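Importin-95 (Chaetomium thermophilum, PDB 4XRI) probably acts as a nuclear transport receptor of the importin-beta family, carrying protein cargo into the nucleus and binding a small GTPase. Local coordinates at residues 151-156 / 199-204; 185-190 / 227-232; 233-238 / 270-275; 245-250 / 285-290; 338-343 / 357-362. The protein carries 2 engineered substitutions. All coordinates share one frame; numbering follows the deposited sequence.

Contact 1: residues 151-156 / 199-204; sequences GGQHQK and NNEVRF. With SO4 (sulfate ion), chain I; SO4 (sulfate ion), chain D.
Asn-199, the N-cap of helix 200-212, donates from ND2 to OE1 of Gln-153 on the first turn of helix 153-168. ND2 and OE1 are 2.6 Å apart and the bond is fairly straight, with an N-H...O angle of 161°. The two amide planes are steeply turned, 71° apart: OE1 stays near the plane of the Asn-199 amide, whereas ND2 stands above the carbonyl plane of Gln-153. With CG anti to the backbone N (chi1 173°) and the chain extended beyond it, Gln-153 carries its amide across the gap. OD1 of Asn-199 serves its own helix, accepting a weak capping bond from Glu-201 N at 3.0 Å. Glu-201 then offers its aliphatic part, CG lying 3.3 Å from NE2 of Gln-153, while its carboxylate leads away; NE2 itself bonds to Gln-157 OE1 in the same helix. Val-202 closes the apolar side, its CG2 4.0 Å from CB of Lys-156. Arg-203 turns to a sulfate ion instead, with NH1 3.1 Å from sulfate O2 and NE held by Ala-193 O. A second sulfate takes a bond from His-154, NE2 to O1 at 2.9 Å; both ions probably come from the crystallisation liquor. In this HEAT-repeat protein the contact joins the beginnings of helices 153-168 and 200-212, near the surface. Leu-160 continues the packing on Val-202, and Ile-245 of helix 243-260 touches Asn-200 and Arg-203.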
# COMPACT_ATOMS: atom_id res chain seq x y z
N GLY A 151 16.44 -41.75 -0.72
CA GLY A 151 17.14 -41.43 -1.95
C GLY A 151 18.62 -41.10 -1.78
O GLY A 151 19.12 -40.96 -0.66
N GLY A 152 19.31 -40.99 -2.91
CA GLY A 152 20.65 -40.43 -2.92
C GLY A 152 20.52 -38.96 -2.57
O GLY A 152 19.40 -38.44 -2.51
N GLN A 153 21.64 -38.29 -2.35
CA GLN A 153 21.63 -36.90 -1.88
C GLN A 153 20.69 -36.00 -2.67
O GLN A 153 19.79 -35.37 -2.10
CB GLN A 153 23.03 -36.31 -1.91
CG GLN A 153 23.05 -34.83 -1.59
CD GLN A 153 24.42 -34.21 -1.76
OE1 GLN A 153 25.42 -34.73 -1.27
NE2 GLN A 153 24.47 -33.08 -2.46
N HIS A 154 20.88 -35.95 -3.98
CA HIS A 154 20.11 -35.05 -4.83
C HIS A 154 18.65 -35.45 -4.95
O HIS A 154 17.77 -34.58 -5.01
CB HIS A 154 20.74 -34.94 -6.21
CG HIS A 154 21.86 -33.94 -6.29
ND1 HIS A 154 23.13 -34.20 -5.80
CD2 HIS A 154 21.90 -32.68 -6.77
CE1 HIS A 154 23.89 -33.15 -5.99
NE2 HIS A 154 23.18 -32.21 -6.58
N GLN A 155 18.37 -36.75 -4.99
CA GLN A 155 16.98 -37.19 -5.02
C GLN A 155 16.28 -36.76 -3.74
O GLN A 155 15.11 -36.39 -3.77
CB GLN A 155 16.86 -38.71 -5.21
CG GLN A 155 15.40 -39.16 -5.25
CD GLN A 155 15.22 -40.62 -5.62
OE1 GLN A 155 15.84 -41.51 -5.03
NE2 GLN A 155 14.37 -40.87 -6.60
N LYS A 156 16.99 -36.83 -2.62
CA LYS A 156 16.46 -36.36 -1.35
C LYS A 156 16.18 -34.86 -1.39
O LYS A 156 15.07 -34.42 -1.09
CB LYS A 156 17.43 -36.67 -0.21
CG LYS A 156 17.33 -38.07 0.34
CD LYS A 156 18.12 -38.20 1.64
CE LYS A 156 17.88 -39.54 2.31
NZ LYS A 156 18.43 -39.56 3.70
N ASN A 199 24.32 -35.35 5.62
CA ASN A 199 24.45 -34.49 4.45
C ASN A 199 23.86 -33.10 4.68
O ASN A 199 22.66 -32.96 4.95
CB ASN A 199 23.79 -35.16 3.25
CG ASN A 199 24.35 -34.67 1.93
OD1 ASN A 199 24.31 -33.47 1.63
ND2 ASN A 199 24.89 -35.59 1.14
N ASN A 200 24.70 -32.08 4.57
CA ASN A 200 24.27 -30.70 4.80
C ASN A 200 23.34 -30.17 3.72
O ASN A 200 22.49 -29.32 3.98
CB ASN A 200 25.49 -29.78 4.94
CG ASN A 200 26.17 -29.92 6.28
OD1 ASN A 200 25.58 -30.41 7.24
ND2 ASN A 200 27.42 -29.47 6.36
N GLU A 201 23.52 -30.66 2.50
CA GLU A 201 22.66 -30.27 1.38
C GLU A 201 21.23 -30.73 1.65
O GLU A 201 20.28 -30.00 1.41
CB GLU A 201 23.17 -30.86 0.07
CG GLU A 201 24.68 -30.78 -0.11
CD GLU A 201 25.18 -29.36 -0.27
OE1 GLU A 201 24.41 -28.51 -0.75
OE2 GLU A 201 26.34 -29.10 0.10
N VAL A 202 21.11 -31.95 2.15
CA VAL A 202 19.82 -32.53 2.50
C VAL A 202 19.17 -31.76 3.64
O VAL A 202 17.98 -31.45 3.59
CB VAL A 202 19.98 -34.02 2.90
CG1 VAL A 202 18.69 -34.55 3.52
CG2 VAL A 202 20.39 -34.86 1.70
N ARG A 203 19.97 -31.43 4.65
CA ARG A 203 19.48 -30.68 5.80
C ARG A 203 18.92 -29.31 5.40
O ARG A 203 17.87 -28.90 5.89
CB ARG A 203 20.58 -30.49 6.85
CG ARG A 203 20.82 -31.71 7.73
CD ARG A 203 21.77 -31.39 8.88
NE ARG A 203 21.14 -30.56 9.90
CZ ARG A 203 21.79 -30.00 10.92
NH1 ARG A 203 23.10 -30.17 11.04
NH2 ARG A 203 21.14 -29.27 11.81
N PHE A 204 19.62 -28.62 4.50
CA PHE A 204 19.17 -27.31 4.05
C PHE A 204 17.86 -27.42 3.27
O PHE A 204 16.95 -26.61 3.45
CB PHE A 204 20.22 -26.63 3.17
CG PHE A 204 19.74 -25.33 2.59
CD1 PHE A 204 19.50 -24.24 3.41
CD2 PHE A 204 19.53 -25.20 1.23
CE1 PHE A 204 19.06 -23.05 2.89
CE2 PHE A 204 19.09 -24.00 0.69
CZ PHE A 204 18.85 -22.92 1.53
S SO4 I . 25.85 -29.80 -6.61
O1 SO4 I . 25.11 -30.35 -7.74
O2 SO4 I . 26.03 -28.36 -6.81
O3 SO4 I . 25.11 -30.04 -5.38
O4 SO4 I . 27.16 -30.44 -6.53
S SO4 D . 25.60 -29.56 13.44
O1 SO4 D . 25.72 -29.69 11.99
O2 SO4 D . 24.21 -29.27 13.79
O3 SO4 D . 26.01 -30.81 14.08
O4 SO4 D . 26.46 -28.48 13.90

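Contact 2: residues 185-190 / 227-232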
# COMPACT_ATOMS: atom_id res chain seq x y z
N ILE A 185 4.70 -36.85 5.84
CA ILE A 185 5.40 -35.71 5.26
C ILE A 185 6.21 -34.97 6.32
O ILE A 185 7.38 -34.66 6.12
CB ILE A 185 4.42 -34.74 4.58
CG1 ILE A 185 3.82 -35.39 3.34
CG2 ILE A 185 5.12 -33.45 4.22
CD1 ILE A 185 2.70 -34.58 2.72
N LEU A 186 5.57 -34.69 7.45
CA LEU A 186 6.21 -33.98 8.55
C LEU A 186 7.42 -34.76 9.08
O LEU A 186 8.47 -34.18 9.36
CB LEU A 186 5.22 -33.73 9.69
CG LEU A 186 5.81 -33.05 10.93
CD1 LEU A 186 6.38 -31.69 10.56
CD2 LEU A 186 4.76 -32.92 12.03
N THR A 187 7.26 -36.07 9.20
CA THR A 187 8.34 -36.93 9.67
C THR A 187 9.52 -36.87 8.71
O THR A 187 10.68 -36.79 9.13
CB THR A 187 7.88 -38.39 9.83
OG1 THR A 187 6.90 -38.47 10.88
CG2 THR A 187 9.05 -39.29 10.18
N ALA A 188 9.22 -36.89 7.41
CA ALA A 188 10.26 -36.90 6.38
C ALA A 188 11.08 -35.61 6.39
O ALA A 188 12.31 -35.65 6.29
CB ALA A 188 9.63 -37.11 5.01
N VAL A 189 10.41 -34.47 6.51
CA VAL A 189 11.11 -33.18 6.44
C VAL A 189 11.87 -32.89 7.74
O VAL A 189 12.96 -32.32 7.70
CB VAL A 189 10.13 -32.02 6.13
CG1 VAL A 189 9.36 -32.31 4.85
CG2 VAL A 189 9.18 -31.76 7.28
N VAL A 190 11.32 -33.29 8.87
CA VAL A 190 11.96 -33.04 10.16
C VAL A 190 13.18 -33.94 10.31
O VAL A 190 14.25 -33.49 10.73
CB VAL A 190 11.00 -33.28 11.34
CG1 VAL A 190 11.77 -33.35 12.66
CG2 VAL A 190 9.96 -32.18 11.40
N ARG A 227 4.16 -29.54 17.90
CA ARG A 227 4.78 -28.25 18.20
C ARG A 227 6.23 -28.42 18.64
O ARG A 227 7.14 -27.88 18.03
CB ARG A 227 3.98 -27.51 19.27
CG ARG A 227 4.06 -26.00 19.16
CD ARG A 227 3.43 -25.30 20.36
NE ARG A 227 2.01 -25.58 20.52
CZ ARG A 227 1.48 -26.14 21.60
NH1 ARG A 227 2.26 -26.46 22.63
NH2 ARG A 227 0.18 -26.36 21.66
N ASN A 228 6.42 -29.20 19.71
CA ASN A 228 7.76 -29.45 20.24
C ASN A 228 8.66 -30.16 19.24
O ASN A 228 9.86 -29.90 19.17
CB ASN A 228 7.66 -30.27 21.53
CG ASN A 228 7.02 -29.50 22.66
OD1 ASN A 228 7.41 -28.37 22.95
ND2 ASN A 228 6.03 -30.11 23.31
N TYR A 229 8.06 -31.06 18.46
CA TYR A 229 8.75 -31.78 17.39
C TYR A 229 9.42 -30.81 16.43
O TYR A 229 10.63 -30.83 16.24
CB TYR A 229 7.75 -32.68 16.65
CG TYR A 229 8.36 -33.74 15.76
CD1 TYR A 229 8.02 -33.81 14.41
CD2 TYR A 229 9.24 -34.69 16.26
CE1 TYR A 229 8.56 -34.79 13.58
CE2 TYR A 229 9.78 -35.67 15.44
CZ TYR A 229 9.44 -35.71 14.10
OH TYR A 229 9.97 -36.69 13.29
N ILE A 230 8.60 -29.93 15.85
CA ILE A 230 9.06 -28.94 14.89
C ILE A 230 10.01 -27.92 15.52
O ILE A 230 11.05 -27.61 14.95
CB ILE A 230 7.86 -28.20 14.27
CG1 ILE A 230 7.01 -29.18 13.47
CG2 ILE A 230 8.33 -27.05 13.40
CD1 ILE A 230 5.66 -28.64 13.07
N MET A 231 9.65 -27.42 16.70
CA MET A 231 10.46 -26.41 17.36
C MET A 231 11.84 -26.94 17.75
O MET A 231 12.83 -26.20 17.69
CB MET A 231 9.74 -25.87 18.60
CG MET A 231 8.48 -25.08 18.29
SD MET A 231 8.76 -23.74 17.11
CE MET A 231 9.77 -22.64 18.09
N GLN A 232 11.91 -28.21 18.12
CA GLN A 232 13.19 -28.80 18.51
C GLN A 232 14.17 -28.82 17.35
O GLN A 232 15.32 -28.42 17.50
CB GLN A 232 12.99 -30.22 19.06
CG GLN A 232 14.24 -30.83 19.68
CD GLN A 232 15.16 -31.47 18.65
OE1 GLN A 232 14.70 -31.99 17.63
NE2 GLN A 232 16.46 -31.43 18.92
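The Tyr-229 ring is the one flat group here that meets the other helix, and Val-190 lies over one of its faces. Val-190 CG1 sits 3.5 Å above the ring plane, shifted toward the rim, and 3.9 Å from the ring centroid, a geometry that qualifies as a CH-pi contact. At the edge, near the ring plane, comes the backbone of Thr-187, whose CA is 4.0 Å from Tyr-229 OH. Leu-186 approaches the ring obliquely, CD2 to CD1 of Tyr-229 at 4.1 Å; the leucine and the tyrosine lie alongside, pointing opposite ways. Tyr-229 reaches this position because its CG is anti to the backbone N (chi1 -165°), which lets the ring extend to the side chains of helix 182-193. Beside it, Leu-186 CD1 rests 3.9 Å from CG1 of Ile-230, the two side chains crossing at about a right angle. The axes of the two short segments approach to 11.0 Å and run at 23° to each other, a wide spacing that the ring and the branched side chains bridge within the HEAT-repeat array. Arg-194 also touches Tyr-229, and a glycerol molecule, probably from the crystallisation liquor, lies about 4 Å from that side chain. No hydrogen bond spans the interface: the Thr-187 hydroxyl is bonded to Asn-183 O in its own helix. Cohesion between the segments therefore rests on the CH-pi contact and on apolar packing.

Contact 3: residues 233-238 / 270-275; sequences VVCEAT and KALFGL
This is a small, mostly apolar helix-helix contact of the HEAT-repeat solenoid, joining helix 224-238 to helix 265-280 with little polar chemistry between them. The segment axes come within 10.5 Å and diverge by 22°, so they run nearly side by side. Cys-235 is central: its SG folds back beside the backbone N (chi1 -71°) and lies 3.7 Å from Leu-272 CD2 and 4.1 Å from Ala-271 CB, where helix 265-280 widens into a pi-type turn. The CB of Cys-235 meets CD1 of Leu-275 at 3.5 Å. Thr-238, which also packs on Ala-249 of helix 243-260, runs roughly perpendicular to Leu-275. Replacing Thr-238 by an alanine would probably lose the packing of OG1 against both Leu-275 methyls and leave the Cys-235 carbonyl without its side-chain donor. That donor is OG1, placed between the backbone N and carbonyl carbon (chi1 61°): it bonds to Cys-235 O at 2.5 Å while touching Leu-275 CD1 and CD2, each 3.3 Å away.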
# COMPACT_ATOMS: atom_id res chain seq x y z
N VAL A 233 13.72 -29.27 16.19
CA VAL A 233 14.59 -29.40 15.03
C VAL A 233 14.96 -28.03 14.47
O VAL A 233 16.05 -27.84 13.95
CB VAL A 233 13.94 -30.28 13.92
CG1 VAL A 233 12.82 -29.55 13.20
CG2 VAL A 233 15.00 -30.72 12.92
N VAL A 234 14.05 -27.06 14.59
CA VAL A 234 14.31 -25.72 14.08
C VAL A 234 15.37 -25.03 14.94
O VAL A 234 16.31 -24.43 14.42
CB VAL A 234 13.03 -24.85 14.04
CG1 VAL A 234 13.38 -23.41 13.73
CG2 VAL A 234 12.06 -25.38 13.00
N CYS A 235 15.20 -25.12 16.25
CA CYS A 235 16.13 -24.53 17.20
C CYS A 235 17.52 -25.14 17.04
O CYS A 235 18.54 -24.45 17.10
CB CYS A 235 15.63 -24.70 18.63
SG CYS A 235 14.20 -23.68 19.05
N GLU A 236 17.54 -26.45 16.84
CA GLU A 236 18.78 -27.20 16.61
C GLU A 236 19.50 -26.71 15.36
O GLU A 236 20.72 -26.54 15.35
CB GLU A 236 18.46 -28.70 16.49
CG GLU A 236 19.64 -29.57 16.11
CD GLU A 236 19.27 -31.05 16.03
OE1 GLU A 236 19.32 -31.73 17.08
OE2 GLU A 236 18.92 -31.52 14.93
N ALA A 237 18.72 -26.46 14.32
CA ALA A 237 19.26 -26.07 13.02
C ALA A 237 19.81 -24.65 13.01
O ALA A 237 20.66 -24.31 12.20
CB ALA A 237 18.19 -26.23 11.95
N THR A 238 19.32 -23.81 13.93
CA THR A 238 19.78 -22.43 14.01
C THR A 238 21.23 -22.35 14.50
O THR A 238 21.93 -21.37 14.26
CB THR A 238 18.91 -21.57 14.95
OG1 THR A 238 18.94 -22.12 16.28
CG2 THR A 238 17.47 -21.52 14.46
N LYS A 270 12.57 -20.55 26.51
CA LYS A 270 13.42 -21.74 26.51
C LYS A 270 14.66 -21.60 25.63
O LYS A 270 15.75 -22.00 26.03
CB LYS A 270 12.61 -22.97 26.07
CG LYS A 270 13.40 -24.27 26.09
CD LYS A 270 13.48 -24.86 27.49
CE LYS A 270 14.38 -26.08 27.52
NZ LYS A 270 14.01 -27.08 26.49
N ALA A 271 14.50 -21.04 24.43
CA ALA A 271 15.60 -21.07 23.47
C ALA A 271 15.66 -19.88 22.51
O ALA A 271 16.75 -19.37 22.24
CB ALA A 271 15.52 -22.36 22.66
N LEU A 272 14.51 -19.45 22.00
CA LEU A 272 14.46 -18.46 20.93
C LEU A 272 15.16 -17.15 21.30
O LEU A 272 15.84 -16.55 20.47
CB LEU A 272 13.01 -18.16 20.53
CG LEU A 272 12.17 -19.37 20.12
CD1 LEU A 272 10.83 -18.91 19.55
CD2 LEU A 272 12.92 -20.24 19.12
N PHE A 273 14.98 -16.73 22.55
CA PHE A 273 15.63 -15.54 23.09
C PHE A 273 17.13 -15.58 22.82
O PHE A 273 17.68 -14.70 22.16
CB PHE A 273 15.36 -15.43 24.59
CG PHE A 273 15.67 -14.08 25.17
CD1 PHE A 273 15.78 -13.92 26.55
CD2 PHE A 273 15.84 -12.97 24.36
CE1 PHE A 273 16.06 -12.69 27.09
CE2 PHE A 273 16.12 -11.73 24.91
CZ PHE A 273 16.23 -11.59 26.28
N GLY A 274 17.78 -16.61 23.33
CA GLY A 274 19.22 -16.77 23.18
C GLY A 274 19.66 -17.06 21.76
O GLY A 274 20.67 -16.54 21.31
N LEU A 275 18.90 -17.89 21.06
CA LEU A 275 19.23 -18.27 19.69
C LEU A 275 19.27 -17.06 18.75
O LEU A 275 20.20 -16.91 17.96
CB LEU A 275 18.23 -19.29 19.15
CG LEU A 275 18.33 -20.71 19.69
CD1 LEU A 275 17.24 -21.57 19.09
CD2 LEU A 275 19.70 -21.29 19.39

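Contact 4: residues 245-250 / 285-290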
# COMPACT_ATOMS: atom_id res chain seq x y z
N ILE A 245 22.28 -23.73 6.39
CA ILE A 245 21.33 -24.40 7.27
C ILE A 245 20.78 -23.42 8.31
O ILE A 245 19.57 -23.39 8.58
CB ILE A 245 21.97 -25.60 7.99
CG1 ILE A 245 22.51 -26.60 6.97
CG2 ILE A 245 20.97 -26.27 8.92
CD1 ILE A 245 23.06 -27.87 7.60
N GLN A 246 21.67 -22.61 8.87
CA GLN A 246 21.29 -21.55 9.79
C GLN A 246 20.26 -20.62 9.17
O GLN A 246 19.23 -20.32 9.77
CB GLN A 246 22.51 -20.73 10.22
CG GLN A 246 23.28 -21.29 11.40
CD GLN A 246 24.13 -20.24 12.08
OE1 GLN A 246 25.02 -19.65 11.47
NE2 GLN A 246 23.85 -19.98 13.35
N GLN A 247 20.55 -20.17 7.95
CA GLN A 247 19.67 -19.27 7.21
C GLN A 247 18.28 -19.87 7.02
O GLN A 247 17.27 -19.19 7.25
CB GLN A 247 20.27 -18.93 5.85
CG GLN A 247 21.54 -18.11 5.93
CD GLN A 247 22.14 -17.84 4.56
OE1 GLN A 247 21.44 -17.44 3.63
NE2 GLN A 247 23.44 -18.07 4.43
N GLY A 248 18.23 -21.12 6.59
CA GLY A 248 16.97 -21.82 6.41
C GLY A 248 16.21 -21.93 7.71
O GLY A 248 15.00 -21.76 7.76
N ALA A 249 16.95 -22.21 8.79
CA ALA A 249 16.36 -22.35 10.11
C ALA A 249 15.72 -21.06 10.60
O ALA A 249 14.58 -21.06 11.10
CB ALA A 249 17.41 -22.81 11.10
N PHE A 250 16.44 -19.95 10.46
CA PHE A 250 15.95 -18.66 10.94
C PHE A 250 14.78 -18.15 10.11
O PHE A 250 13.86 -17.51 10.63
CB PHE A 250 17.07 -17.62 10.93
CG PHE A 250 17.89 -17.62 12.18
CD1 PHE A 250 17.37 -17.12 13.36
CD2 PHE A 250 19.17 -18.14 12.19
CE1 PHE A 250 18.12 -17.12 14.52
CE2 PHE A 250 19.93 -18.14 13.34
CZ PHE A 250 19.40 -17.63 14.51
N GLU A 285 26.42 -12.14 7.44
CA GLU A 285 25.45 -11.05 7.36
C GLU A 285 24.03 -11.54 7.06
O GLU A 285 23.05 -10.94 7.50
CB GLU A 285 25.88 -10.03 6.29
CG GLU A 285 24.93 -8.85 6.16
CD GLU A 285 25.57 -7.65 5.50
OE1 GLU A 285 26.78 -7.70 5.20
OE2 GLU A 285 24.86 -6.64 5.28
N ASP A 286 23.93 -12.65 6.33
CA ASP A 286 22.62 -13.16 5.93
C ASP A 286 21.81 -13.74 7.09
O ASP A 286 20.60 -13.54 7.15
CB ASP A 286 22.78 -14.21 4.82
CG ASP A 286 23.23 -13.61 3.51
OD1 ASP A 286 22.46 -12.82 2.92
OD2 ASP A 286 24.35 -13.92 3.06
N VAL A 287 22.46 -14.46 8.01
CA VAL A 287 21.73 -15.00 9.15
C VAL A 287 21.51 -13.88 10.17
O VAL A 287 20.53 -13.90 10.91
CB VAL A 287 22.46 -16.19 9.82
CG1 VAL A 287 23.64 -16.64 8.99
CG2 VAL A 287 22.89 -15.86 11.25
N ALA A 288 22.42 -12.91 10.18
CA ALA A 288 22.27 -11.74 11.03
C ALA A 288 21.02 -10.97 10.62
O ALA A 288 20.24 -10.53 11.46
CB ALA A 288 23.50 -10.85 10.96
N LYS A 289 20.84 -10.81 9.31
CA LYS A 289 19.65 -10.17 8.75
C LYS A 289 18.37 -10.87 9.17
O LYS A 289 17.39 -10.23 9.53
CB LYS A 289 19.72 -10.14 7.22
CG LYS A 289 20.65 -9.09 6.63
CD LYS A 289 20.52 -9.11 5.11
CE LYS A 289 21.57 -8.24 4.45
NZ LYS A 289 21.42 -8.28 2.97
N LEU A 290 18.40 -12.20 9.10
CA LEU A 290 17.23 -13.02 9.40
C LEU A 290 16.87 -12.97 10.88
O LEU A 290 15.69 -12.99 11.25
CB LEU A 290 17.48 -14.46 8.97
CG LEU A 290 17.45 -14.68 7.46
CD1 LEU A 290 18.00 -16.05 7.10
CD2 LEU A 290 16.02 -14.54 6.96
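Gln-247 lies along the seam between helices 243-260 and 285-310, and its conformation sets much of the contact. Its CG is anti to the carbonyl carbon (chi1 -66°) and the chain is extended beyond, which brings CG to 4.0 Å from Val-287 CG1 and CD to 3.7 Å from Asp-286 CB. The amide and the Asp-286 carboxylate are turned only modestly against each other, yet no hydrogen bond links them; NE2 of Gln-247 bonds instead to Ser-243 OG in its own helix. Leu-290 answers from the other helix: its CG sits beside its own backbone N (chi1 -73°), which carries CD1 to 3.2 Å from the backbone O of Gln-247 and 3.9 Å from its CB. One turn on, Phe-250 and Leu-290 meet at the roots of their side chains, CB to CB at 3.7 Å, while the Phe-250 ring receives Val-287 CG2 obliquely. An alanine in place of Gln-247 is likely to open a gap beside Asp-286 CB and Val-287 CG1 and to deprive Ser-243 of its amide partner. Gln-246 adds a grazing touch, OE1 to Val-287 CG1 at 4.1 Å, while its NE2 donates to Thr-238 O. The two segments run almost parallel, with axes 9.1 Å apart and 12° between their directions. Among its neighbours in the HEAT-repeat array, helix 243-260 also packs against helix 224-238, where Phe-250 meets Thr-238. Further along the same seam, the Asn-254 side chain donates to Leu-290 O.

Contact 5: residues 338-343 / 357-362; sequences QLLTKQ and AAYQCL
Leu-339 begins the contact by setting its CB 3.6 Å from the CB of Ala-358, the point of nearest backbone approach, with the two CA atoms 6.1 Å apart. This closeness of helices 324-340 and 354-369 is consistent with the small alanine side chain at this point. Leu-340 carries more of the surface. A first torsion of -71° lays its CG next to the backbone N, which brings both methyls nearer helix 354-369 although CB itself does not lead there. CD2 settles 3.7 Å from the backbone N of Tyr-359 and 3.9 Å from its CB, near the plane of the Tyr-359 ring at its edge, and CD2 also touches the Ala-358 methyl. The other branch, CD1, meets CD2 of Leu-362 at 4.0 Å, the two leucines lying across one another. Thr-341 then turns inward to its own segment: OG1 bonds to Gln-338 O at 2.6 Å, in the carbonyl plane, and Thr-341 N bonds to the same oxygen, so two donors grip one carbonyl. Farther on, Gln-343 NE2 donates to His-391 O and Asp-394 OD2. Around the pair, Ala-395 of helix 390-402 also packs on Leu-340, and Val-292 of helix 285-310 on Leu-339. With no hydrogen bond between the segments, this junction of two HEAT-array helices consecutive in the chain rests on apolar contacts of the Leu-339 CB and the Leu-340 methyls, while Thr-341 binds back to Gln-338 O and Gln-343 bonds to residues of helix 390-402.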
# COMPACT_ATOMS: atom_id res chain seq x y z
N GLN A 338 24.46 -1.49 17.91
CA GLN A 338 25.79 -1.89 17.45
C GLN A 338 25.78 -2.12 15.94
O GLN A 338 26.75 -1.80 15.25
CB GLN A 338 26.24 -3.16 18.19
CG GLN A 338 27.74 -3.29 18.33
CD GLN A 338 28.13 -4.55 19.08
OE1 GLN A 338 27.34 -5.49 19.20
NE2 GLN A 338 29.36 -4.58 19.59
N LEU A 339 24.68 -2.67 15.44
CA LEU A 339 24.54 -2.96 14.02
C LEU A 339 24.37 -1.69 13.19
O LEU A 339 24.61 -1.68 11.99
CB LEU A 339 23.37 -3.90 13.77
CG LEU A 339 23.56 -5.35 14.22
CD1 LEU A 339 22.30 -6.16 13.98
CD2 LEU A 339 24.75 -5.97 13.49
N LEU A 340 23.93 -0.61 13.85
CA LEU A 340 23.80 0.68 13.18
C LEU A 340 25.17 1.19 12.75
O LEU A 340 25.27 1.97 11.80
CB LEU A 340 23.12 1.70 14.10
CG LEU A 340 21.62 1.53 14.37
CD1 LEU A 340 21.06 2.76 15.08
CD2 LEU A 340 20.86 1.26 13.08
N THR A 341 26.21 0.74 13.44
CA THR A 341 27.57 1.19 13.15
C THR A 341 28.21 0.39 12.01
O THR A 341 29.38 0.58 11.70
CB THR A 341 28.48 1.08 14.39
OG1 THR A 341 28.78 -0.30 14.65
CG2 THR A 341 27.81 1.69 15.61
N LYS A 342 27.43 -0.49 11.39
CA LYS A 342 27.94 -1.32 10.30
C LYS A 342 27.52 -0.79 8.94
O LYS A 342 27.23 -1.57 8.03
CB LYS A 342 27.47 -2.76 10.47
CG LYS A 342 27.78 -3.38 11.82
CD LYS A 342 29.27 -3.35 12.13
CE LYS A 342 29.56 -4.05 13.45
NZ LYS A 342 30.98 -3.88 13.88
N GLN A 343 27.48 0.53 8.78
CA GLN A 343 27.07 1.13 7.52
C GLN A 343 28.06 0.81 6.41
O GLN A 343 29.26 0.72 6.64
CB GLN A 343 26.92 2.65 7.63
CG GLN A 343 26.14 3.14 8.83
CD GLN A 343 27.04 3.49 10.00
OE1 GLN A 343 28.02 2.81 10.26
NE2 GLN A 343 26.70 4.57 10.70
N ALA A 357 18.42 -2.75 8.18
CA ALA A 357 17.56 -3.73 8.83
C ALA A 357 17.44 -3.42 10.31
O ALA A 357 16.34 -3.41 10.87
CB ALA A 357 18.11 -5.14 8.62
N ALA A 358 18.58 -3.17 10.95
CA ALA A 358 18.63 -2.83 12.37
C ALA A 358 17.88 -1.53 12.66
O ALA A 358 17.22 -1.41 13.69
CB ALA A 358 20.08 -2.71 12.83
N TYR A 359 17.98 -0.57 11.74
CA TYR A 359 17.29 0.70 11.92
C TYR A 359 15.78 0.51 11.87
O TYR A 359 15.06 1.05 12.71
CB TYR A 359 17.72 1.71 10.85
CG TYR A 359 17.05 3.06 11.04
CD1 TYR A 359 17.61 4.02 11.87
CD2 TYR A 359 15.86 3.37 10.40
CE1 TYR A 359 17.01 5.25 12.06
CE2 TYR A 359 15.25 4.59 10.58
CZ TYR A 359 15.82 5.53 11.40
OH TYR A 359 15.22 6.76 11.59
N GLN A 360 15.31 -0.24 10.88
CA GLN A 360 13.89 -0.55 10.76
C GLN A 360 13.39 -1.21 12.04
O GLN A 360 12.37 -0.81 12.59
CB GLN A 360 13.62 -1.48 9.56
CG GLN A 360 14.01 -0.91 8.21
CD GLN A 360 13.43 0.47 7.95
OE1 GLN A 360 12.27 0.74 8.26
NE2 GLN A 360 14.25 1.35 7.37
N CYS A 361 14.14 -2.21 12.49
CA CYS A 361 13.82 -2.95 13.71
C CYS A 361 13.74 -2.02 14.92
O CYS A 361 12.83 -2.12 15.74
CB CYS A 361 14.86 -4.05 13.95
SG CYS A 361 14.43 -5.22 15.26
N LEU A 362 14.71 -1.11 15.02
CA LEU A 362 14.78 -0.17 16.13
C LEU A 362 13.55 0.73 16.18
O LEU A 362 12.99 0.98 17.25
CB LEU A 362 16.05 0.68 16.04
CG LEU A 362 16.34 1.57 17.24
CD1 LEU A 362 16.37 0.74 18.52
CD2 LEU A 362 17.66 2.31 17.05

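How the contacts relate
The five contacts follow the solenoid in steps, and the first four lie close together. Contacts 1 and 2 alternate along the chain, centres about 17 Å and nearest atoms about 6 Å apart. Contacts 2 and 3 share helix 224-238, with centres about 14 Å apart, and touch where Val-190 O meets Val-233 CG2 at 3.6 Å. Contacts 3 and 4 lie closest, centres about 12 Å apart, and also alternate; Leu-275 O packs 3.6 Å from Phe-250 CZ. Contact 1 reaches contact 4 where Phe-204 CE1 lies 4.3 Å from Gly-248 N. Contact 5 touches none of the others; its nearest is contact 4, centres about 16 Å and nearest atoms about 5 Å apart. The sulfates bind at contact 1, and glycerol lies near contacts 2 and 3.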